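Local coordinates for beta-galactosidase (Trichoderma reesei, PDB 3OG2), which probably hydrolyses terminal non-reducing beta-D-galactose residues in beta-D-galactosides, as a member of glycoside hydrolase family 35, at residues Leu81-Phe95 against Gly829-Asn841. Numbering follows the deposited sequence.
Sequences LLEGKPGRFRADGIF and GEDYRDVFRGPLN
Lys85 and Asp831 form the one direct hydrogen bond between two largely irregular segments: Leu81-Phe95, part of the TIM-barrel domain and following barrel strand 72-76, and Gly829-Asn841, a connection after strand 820-824 far along the chain. Lys85 NZ lies 2.7 Å from Asp831 OD1, on that oxygen's syn lone pair, giving a salt bridge at an exposed margin. Close by, Glu830 CG rests on Gly84 O and OE1 lies against Pro86 CD, while OE2 reaches beyond both segments, in a salt bridge to Arg134 and a hydrogen bond to His709.

Water carries the remaining polar links. One molecule donates to Leu81 O, accepts from Gly84 N and sits 2.8 Å from Tyr832 OH, while another donates to Phe836 O and accepts from Ile94 N. With CG between the backbone N and carbonyl carbon (chi1 58°), the Tyr832 ring is centred over Pro839 CA and carries OH to the first water and Arg90 CD.

Arg90 is layered: Val835 covers one guanidinium face, CG2 over its centre and CG1 3.4 Å from NH1, and Arg88 NH2 lies over the rim of the opposite one. The Arg90 and Tyr832 side chains run past each other in opposite directions, their guanidinium and ring planes 75° apart. Replacing Arg90 with an alanine would probably leave Val835 without the flat group it packs on and open a gap beside Tyr832 OH.

Van der Waals contacts make up most of the rest. Pro839 CD comes 3.3 Å from Leu81 O. Leu81 CD2 meets Leu840 CD1 at 3.8 Å; the Leu81 side chain is about 8 Å from that of galactose-binding Ile119. Ile94 CG2 touches Phe836 CE1, and Phe926 on strand 926-932 packs against both residues. Gly838 permits close approach: a CB there would fall 2.5 Å from Phe95 CZ, whose ring edge meets Arg837 O at 3.5 Å from CZ.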
ATOM      1  N   LEU A  81     -10.027  13.854   1.366  1.00  6.76           N
ATOM      2  CA  LEU A  81      -9.462  14.301   2.670  1.00  7.40           C
ATOM      3  C   LEU A  81      -9.030  15.751   2.670  1.00  7.68           C
ATOM      4  O   LEU A  81      -8.898  16.305   3.771  1.00  8.85           O
ATOM      5  CB  LEU A  81      -8.260  13.393   3.009  1.00  8.36           C
ATOM      6  CG  LEU A  81      -8.671  11.926   3.330  1.00  8.45           C
ATOM      7  CD1 LEU A  81      -7.395  11.085   3.418  1.00 10.74           C
ATOM      8  CD2 LEU A  81      -9.462  11.873   4.614  1.00 11.29           C
ATOM      9  N   LEU A  82      -8.779  16.306   1.463  1.00  7.37           N
ATOM     10  CA  LEU A  82      -8.202  17.655   1.391  1.00  7.73           C
ATOM     11  C   LEU A  82      -9.196  18.713   1.030  1.00  8.07           C
ATOM     12  O   LEU A  82      -8.873  19.908   1.150  1.00 10.76           O
ATOM     13  CB  LEU A  82      -7.080  17.649   0.333  1.00  7.60           C
ATOM     14  CG  LEU A  82      -6.019  16.577   0.563  1.00  7.94           C
ATOM     15  CD1 LEU A  82      -4.836  16.840  -0.371  1.00  8.72           C
ATOM     16  CD2 LEU A  82      -5.516  16.543   2.005  1.00  9.52           C
ATOM     17  N   GLU A  83     -10.391  18.364   0.571  1.00  7.20           N
ATOM     18  CA  GLU A  83     -11.408  19.377   0.271  1.00  7.40           C
ATOM     19  C   GLU A  83     -12.758  18.865   0.755  1.00  7.67           C
ATOM     20  O   GLU A  83     -13.737  18.791   0.011  1.00  9.54           O
ATOM     21  CB  GLU A  83     -11.411  19.776  -1.217  1.00  8.48           C
ATOM     22  CG  GLU A  83     -12.091  21.135  -1.416  1.00  8.29           C
ATOM     23  CD  GLU A  83     -12.313  21.505  -2.864  1.00  8.69           C
ATOM     24  OE1 GLU A  83     -12.114  20.689  -3.747  1.00  9.27           O
ATOM     25  OE2 GLU A  83     -12.725  22.671  -3.110  1.00 10.50           O
ATOM     26  N   GLY A  84     -12.772  18.493   2.054  1.00  8.40           N
ATOM     27  CA  GLY A  84     -14.030  17.997   2.623  1.00  9.24           C
ATOM     28  C   GLY A  84     -15.136  19.027   2.567  1.00  9.70           C
ATOM     29  O   GLY A  84     -16.306  18.664   2.444  1.00  9.36           O
ATOM     30  N   LYS A  85     -14.814  20.320   2.666  1.00 10.97           N
ATOM     31  CA  LYS A  85     -15.777  21.384   2.422  1.00 12.74           C
ATOM     32  C   LYS A  85     -15.538  21.997   1.054  1.00 11.23           C
ATOM     33  O   LYS A  85     -14.382  22.403   0.799  1.00  9.94           O
ATOM     34  CB  LYS A  85     -15.651  22.498   3.467  1.00 17.51           C
ATOM     35  CG  LYS A  85     -16.670  23.563   3.212  1.00 21.12           C
ATOM     36  CD  LYS A  85     -17.412  24.154   4.289  1.00 26.16           C
ATOM     37  CE  LYS A  85     -18.348  25.320   3.863  1.00 26.46           C
ATOM     38  NZ  LYS A  85     -18.263  26.366   4.925  1.00 43.17           N
ATOM     39  N   PRO A  86     -16.508  22.009   0.184  1.00 11.15           N
ATOM     40  CA  PRO A  86     -16.267  22.508  -1.155  1.00 11.85           C
ATOM     41  C   PRO A  86     -15.730  23.934  -1.094  1.00 10.30           C
ATOM     42  O   PRO A  86     -16.293  24.786  -0.375  1.00 12.94           O
ATOM     43  CB  PRO A  86     -17.623  22.495  -1.840  1.00 15.02           C
ATOM     44  CG  PRO A  86     -18.537  21.772  -0.911  1.00 17.93           C
ATOM     45  CD  PRO A  86     -17.877  21.564   0.401  1.00 13.66           C
ATOM     46  N   GLY A  87     -14.647  24.210  -1.817  1.00 10.29           N
ATOM     47  CA  GLY A  87     -14.059  25.526  -1.844  1.00 11.85           C
ATOM     48  C   GLY A  87     -13.004  25.743  -0.789  1.00 11.02           C
ATOM     49  O   GLY A  87     -12.370  26.818  -0.775  1.00 15.83           O
ATOM     50  N   ARG A  88     -12.778  24.785   0.091  1.00 10.30           N
ATOM     51  CA  ARG A  88     -11.783  24.978   1.176  1.00 10.65           C
ATOM     52  C   ARG A  88     -10.763  23.875   1.143  1.00  9.13           C
ATOM     53  O   ARG A  88     -10.874  22.832   1.757  1.00 12.25           O
ATOM     54  CB  ARG A  88     -12.450  25.041   2.545  1.00 13.58           C
ATOM     55  CG  ARG A  88     -11.502  25.467   3.645  1.00 25.92           C
ATOM     56  CD  ARG A  88     -10.810  26.795   3.434  1.00 43.27           C
ATOM     57  NE  ARG A  88     -10.141  27.202   4.671  1.00 42.61           N
ATOM     58  CZ  ARG A  88      -8.875  27.073   5.028  1.00 53.47           C
ATOM     59  NH1 ARG A  88      -8.031  26.493   4.170  1.00 76.69           N
ATOM     60  NH2 ARG A  88      -8.461  27.516   6.214  1.00 45.95           N
ATOM     61  N   PHE A  89      -9.717  24.060   0.326  1.00  8.83           N
ATOM     62  CA  PHE A  89      -8.662  23.073   0.259  1.00  8.88           C
ATOM     63  C   PHE A  89      -7.841  23.215   1.529  1.00  9.50           C
ATOM     64  O   PHE A  89      -7.438  24.332   1.897  1.00 12.03           O
ATOM     65  CB  PHE A  89      -7.797  23.405  -0.951  1.00 10.04           C
ATOM     66  CG  PHE A  89      -6.578  22.480  -1.087  1.00  9.67           C
ATOM     67  CD1 PHE A  89      -6.716  21.265  -1.792  1.00  9.57           C
ATOM     68  CD2 PHE A  89      -5.354  22.843  -0.537  1.00  9.55           C
ATOM     69  CE1 PHE A  89      -5.635  20.403  -1.920  1.00  9.23           C
ATOM     70  CE2 PHE A  89      -4.279  21.974  -0.663  1.00  9.70           C
ATOM     71  CZ  PHE A  89      -4.426  20.782  -1.370  1.00  9.43           C
ATOM     72  N   ARG A  90      -7.516  22.092   2.154  1.00  9.10           N
ATOM     73  CA  ARG A  90      -6.730  22.094   3.374  1.00 10.49           C
ATOM     74  C   ARG A  90      -5.776  20.901   3.333  1.00  8.94           C
ATOM     75  O   ARG A  90      -6.301  19.764   3.289  1.00 11.74           O
ATOM     76  CB  ARG A  90      -7.575  21.929   4.625  1.00 14.57           C
ATOM     77  CG  ARG A  90      -8.601  22.961   4.961  1.00 21.14           C
ATOM     78  CD  ARG A  90      -9.193  22.531   6.337  1.00 26.21           C
ATOM     79  NE  ARG A  90     -10.078  23.555   6.809  1.00 31.75           N
ATOM     80  CZ  ARG A  90      -9.673  24.508   7.657  1.00 45.19           C
ATOM     81  NH1 ARG A  90      -8.427  24.587   8.137  1.00 41.66           N
ATOM     82  NH2 ARG A  90     -10.595  25.398   8.025  1.00 61.37           N
ATOM     83  N   ALA A  91      -4.468  21.130   3.311  1.00 10.08           N
ATOM     84  CA  ALA A  91      -3.491  20.024   3.319  1.00 10.01           C
ATOM     85  C   ALA A  91      -2.427  20.373   4.364  1.00  9.30           C
ATOM     86  O   ALA A  91      -1.258  20.620   4.010  1.00 11.97           O
ATOM     87  CB  ALA A  91      -2.924  19.734   1.924  1.00 10.80           C
ATOM     88  N   ASP A  92      -2.888  20.407   5.622  1.00 11.07           N
ATOM     89  CA  ASP A  92      -2.036  20.792   6.713  1.00 12.26           C
ATOM     90  C   ASP A  92      -1.816  19.647   7.676  1.00 10.80           C
ATOM     91  O   ASP A  92      -2.599  18.705   7.638  1.00 10.56           O
ATOM     92  CB  ASP A  92      -2.701  21.959   7.487  1.00 13.86           C
ATOM     93  CG  ASP A  92      -2.940  23.135   6.537  1.00 15.40           C
ATOM     94  OD1 ASP A  92      -2.024  23.493   5.740  1.00 19.09           O
ATOM     95  OD2 ASP A  92      -4.052  23.712   6.597  1.00 22.19           O
ATOM     96  N   GLY A  93      -0.782  19.758   8.538  1.00 11.67           N
ATOM     97  CA  GLY A  93      -0.636  18.724   9.568  1.00 11.87           C
ATOM     98  C   GLY A  93      -0.450  17.355   8.958  1.00 10.57           C
ATOM     99  O   GLY A  93       0.399  17.148   8.073  1.00 12.57           O
ATOM    100  N   ILE A  94      -1.226  16.380   9.420  1.00  9.71           N
ATOM    101  CA  ILE A  94      -1.054  15.003   8.915  1.00  8.88           C
ATOM    102  C   ILE A  94      -1.433  14.908   7.441  1.00  8.85           C
ATOM    103  O   ILE A  94      -1.140  13.865   6.834  1.00 10.92           O
ATOM    104  CB  ILE A  94      -1.825  13.984   9.759  1.00  9.50           C
ATOM    105  CG1 ILE A  94      -3.353  14.176   9.610  1.00 10.75           C
ATOM    106  CG2 ILE A  94      -1.374  14.036  11.200  1.00 12.50           C
ATOM    107  CD1 ILE A  94      -4.184  13.252  10.478  1.00 11.95           C
ATOM    108  N   PHE A  95      -2.097  15.925   6.880  1.00  8.17           N
ATOM    109  CA  PHE A  95      -2.488  15.910   5.462  1.00  8.65           C
ATOM    110  C   PHE A  95      -1.481  16.649   4.577  1.00  7.71           C
ATOM    111  O   PHE A  95      -1.642  16.633   3.367  1.00  9.79           O
ATOM    112  CB  PHE A  95      -3.863  16.531   5.286  1.00  8.38           C
ATOM    113  CG  PHE A  95      -4.880  15.698   6.072  1.00  8.46           C
ATOM    114  CD1 PHE A  95      -5.259  14.439   5.640  1.00  9.89           C
ATOM    115  CD2 PHE A  95      -5.448  16.171   7.254  1.00 10.36           C
ATOM    116  CE1 PHE A  95      -6.174  13.661   6.317  1.00 10.75           C
ATOM    117  CE2 PHE A  95      -6.359  15.383   7.976  1.00 11.69           C
ATOM    118  CZ  PHE A  95      -6.710  14.112   7.500  1.00 11.98           C
ATOM    119  N   GLY A 829     -21.391  18.398   9.416  1.00  8.52           N
ATOM    120  CA  GLY A 829     -21.297  17.973   8.022  1.00  9.22           C
ATOM    121  C   GLY A 829     -20.012  18.459   7.372  1.00  8.43           C
ATOM    122  O   GLY A 829     -18.903  18.129   7.858  1.00  9.27           O
ATOM    123  N   GLU A 830     -20.100  19.218   6.267  1.00  8.59           N
ATOM    124  CA  GLU A 830     -18.917  19.726   5.585  1.00  8.35           C
ATOM    125  C   GLU A 830     -18.233  20.793   6.414  1.00  8.95           C
ATOM    126  O   GLU A 830     -17.034  21.026   6.149  1.00 10.27           O
ATOM    127  CB  GLU A 830     -19.284  20.290   4.192  1.00  9.15           C
ATOM    128  CG  GLU A 830     -19.700  19.096   3.307  1.00  9.41           C
ATOM    129  CD  GLU A 830     -20.528  19.451   2.111  1.00  9.77           C
ATOM    130  OE1 GLU A 830     -20.800  20.637   1.798  1.00 12.15           O
ATOM    131  OE2 GLU A 830     -20.953  18.497   1.422  1.00 10.11           O
ATOM    132  N   ASP A 831     -18.922  21.409   7.362  1.00  9.98           N
ATOM    133  CA  ASP A 831     -18.237  22.255   8.382  1.00 10.15           C
ATOM    134  C   ASP A 831     -17.794  21.321   9.504  1.00 10.09           C
ATOM    135  O   ASP A 831     -18.226  21.459  10.667  1.00 11.01           O
ATOM    136  CB  ASP A 831     -19.179  23.348   8.849  1.00 12.33           C
ATOM    137  CG  ASP A 831     -19.505  24.276   7.705  1.00 18.15           C
ATOM    138  OD1 ASP A 831     -18.594  24.811   7.061  1.00 24.96           O
ATOM    139  OD2 ASP A 831     -20.693  24.464   7.414  1.00 31.84           O
ATOM    140  N   TYR A 832     -16.948  20.344   9.161  1.00  9.03           N
ATOM    141  CA  TYR A 832     -16.624  19.294  10.142  1.00  8.68           C
ATOM    142  C   TYR A 832     -15.814  19.850  11.290  1.00  9.22           C
ATOM    143  O   TYR A 832     -15.091  20.858  11.192  1.00 11.55           O
ATOM    144  CB  TYR A 832     -15.913  18.136   9.420  1.00  9.74           C
ATOM    145  CG  TYR A 832     -14.639  18.510   8.696  1.00  9.55           C
ATOM    146  CD1 TYR A 832     -14.694  18.981   7.371  1.00 10.44           C
ATOM    147  CD2 TYR A 832     -13.407  18.361   9.300  1.00  9.45           C
ATOM    148  CE1 TYR A 832     -13.544  19.316   6.679  1.00 10.53           C
ATOM    149  CE2 TYR A 832     -12.228  18.690   8.627  1.00  9.83           C
ATOM    150  CZ  TYR A 832     -12.312  19.175   7.318  1.00 10.25           C
ATOM    151  OH  TYR A 832     -11.134  19.486   6.651  1.00 11.26           O
ATOM    152  N   ARG A 833     -15.910  19.229  12.456  1.00 10.40           N
ATOM    153  CA  ARG A 833     -15.372  19.844  13.672  1.00 10.84           C
ATOM    154  C   ARG A 833     -13.914  19.561  13.915  1.00 14.18           C
ATOM    155  O   ARG A 833     -13.271  20.327  14.652  1.00 22.22           O
ATOM    156  CB  ARG A 833     -16.210  19.385  14.873  1.00 14.52           C
ATOM    157  CG  ARG A 833     -17.638  19.891  14.847  1.00 12.57           C
ATOM    158  CD  ARG A 833     -17.707  21.424  14.867  1.00 17.58           C
ATOM    159  NE  ARG A 833     -19.090  21.883  15.018  1.00 18.49           N
ATOM    160  CZ  ARG A 833     -19.607  22.379  16.119  1.00 16.38           C
ATOM    161  NH1 ARG A 833     -18.859  22.504  17.209  1.00 18.11           N
ATOM    162  NH2 ARG A 833     -20.893  22.753  16.108  1.00 20.05           N
ATOM    163  N   ASP A 834     -13.345  18.491  13.381  1.00 11.23           N
ATOM    164  CA  ASP A 834     -11.945  18.148  13.701  1.00 11.44           C
ATOM    165  C   ASP A 834     -11.053  18.449  12.524  1.00 11.42           C
ATOM    166  O   ASP A 834     -10.826  17.587  11.643  1.00 11.40           O
ATOM    167  CB  ASP A 834     -11.887  16.689  14.127  1.00 14.68           C
ATOM    168  CG  ASP A 834     -10.547  16.363  14.755  1.00 14.93           C
ATOM    169  OD1 ASP A 834      -9.530  17.064  14.514  1.00 15.02           O
ATOM    170  OD2 ASP A 834     -10.508  15.366  15.512  1.00 15.95           O
ATOM    171  N   VAL A 835     -10.558  19.699  12.456  1.00 10.47           N
ATOM    172  CA  VAL A 835      -9.715  20.021  11.311  1.00 10.77           C
ATOM    173  C   VAL A 835      -8.436  19.226  11.353  1.00 10.22           C
ATOM    174  O   VAL A 835      -7.887  18.905  10.304  1.00 13.49           O
ATOM    175  CB  VAL A 835      -9.419  21.519  11.307  1.00 15.80           C
ATOM    176  CG1 VAL A 835      -8.396  21.901  10.222  1.00 23.48           C
ATOM    177  CG2 VAL A 835     -10.740  22.275  11.142  1.00 20.57           C
ATOM    178  N   PHE A 836      -7.929  18.878  12.530  1.00 10.22           N
ATOM    179  CA  PHE A 836      -6.670  18.141  12.589  1.00  9.83           C
ATOM    180  C   PHE A 836      -6.817  16.728  12.028  1.00  8.57           C
ATOM    181  O   PHE A 836      -5.900  16.275  11.346  1.00 10.93           O
ATOM    182  CB  PHE A 836      -6.235  18.086  14.055  1.00 10.93           C
ATOM    183  CG  PHE A 836      -4.798  17.594  14.196  1.00 11.36           C
ATOM    184  CD1 PHE A 836      -4.497  16.232  14.265  1.00 11.90           C
ATOM    185  CD2 PHE A 836      -3.741  18.517  14.272  1.00 15.38           C
ATOM    186  CE1 PHE A 836      -3.219  15.759  14.403  1.00 12.50           C
ATOM    187  CE2 PHE A 836      -2.454  18.005  14.450  1.00 17.80           C
ATOM    188  CZ  PHE A 836      -2.156  16.644  14.544  1.00 15.10           C
ATOM    189  N   ARG A 837      -7.887  16.033  12.374  1.00  8.51           N
ATOM    190  CA  ARG A 837      -8.026  14.616  11.971  1.00  7.70           C
ATOM    191  C   ARG A 837      -8.802  14.472  10.666  1.00  8.48           C
ATOM    192  O   ARG A 837      -8.842  13.342  10.146  1.00  9.29           O
ATOM    193  CB  ARG A 837      -8.662  13.795  13.103  1.00  8.30           C
ATOM    194  CG  ARG A 837      -7.811  13.870  14.391  1.00 10.40           C
ATOM    195  CD  ARG A 837      -8.331  12.911  15.438  1.00 10.75           C
ATOM    196  NE  ARG A 837      -7.589  12.975  16.719  1.00  9.37           N
ATOM    197  CZ  ARG A 837      -7.663  13.986  17.572  1.00 10.18           C
ATOM    198  NH1 ARG A 837      -8.393  15.076  17.388  1.00 11.75           N
ATOM    199  NH2 ARG A 837      -6.965  13.929  18.699  1.00 11.93           N
ATOM    200  N   GLY A 838      -9.355  15.544  10.126  1.00  8.00           N
ATOM    201  CA  GLY A 838      -9.873  15.526   8.773  1.00  8.83           C
ATOM    202  C   GLY A 838     -11.355  15.236   8.691  1.00  7.79           C
ATOM    203  O   GLY A 838     -12.040  14.986   9.687  1.00  8.91           O
ATOM    204  N   PRO A 839     -11.854  15.301   7.454  1.00  7.17           N
ATOM    205  CA  PRO A 839     -13.291  15.352   7.225  1.00  7.42           C
ATOM    206  C   PRO A 839     -13.999  14.001   7.384  1.00  7.40           C
ATOM    207  O   PRO A 839     -15.231  14.024   7.400  1.00  8.79           O
ATOM    208  CB  PRO A 839     -13.418  15.818   5.746  1.00  7.71           C
ATOM    209  CG  PRO A 839     -12.093  15.422   5.111  1.00  9.61           C
ATOM    210  CD  PRO A 839     -11.054  15.547   6.206  1.00  7.80           C
ATOM    211  N   LEU A 840     -13.303  12.874   7.425  1.00  7.08           N
ATOM    212  CA  LEU A 840     -13.969  11.560   7.391  1.00  7.36           C
ATOM    213  C   LEU A 840     -13.842  10.827   8.729  1.00  6.79           C
ATOM    214  O   LEU A 840     -14.591   9.871   8.953  1.00  7.53           O
ATOM    215  CB  LEU A 840     -13.379  10.684   6.286  1.00  8.37           C
ATOM    216  CG  LEU A 840     -13.395  11.342   4.889  1.00  8.43           C
ATOM    217  CD1 LEU A 840     -12.871  10.363   3.861  1.00 10.00           C
ATOM    218  CD2 LEU A 840     -14.818  11.796   4.526  1.00 10.59           C
ATOM    219  N   ASN A 841     -12.964  11.289   9.629  1.00  7.11           N
ATOM    220  CA  ASN A 841     -12.665  10.521  10.837  1.00  7.57           C
ATOM    221  C   ASN A 841     -13.871  10.172  11.686  1.00  8.34           C
ATOM    222  O   ASN A 841     -13.962   9.044  12.186  1.00  9.29           O
ATOM    223  CB  ASN A 841     -11.592  11.321  11.644  1.00  8.40           C
ATOM    224  CG  ASN A 841     -11.100  10.532  12.859  1.00  8.37           C
ATOM    225  OD1 ASN A 841     -10.527   9.445  12.674  1.00  9.23           O
ATOM    226  ND2 ASN A 841     -11.309  11.071  14.050  1.00  8.01           N
TER
HETATM  227  O   HOH W   1     -10.692  18.722   4.035  1.00 11.04           O
HETATM  228  O   HOH W   2     -12.301  22.707   6.047  1.00 24.48           O
HETATM  229  O   HOH W   3      -5.311  19.194   9.440  1.00 23.53           O
HETATM  230  O   HOH W   4      -3.497  17.497  10.944  1.00 19.21           O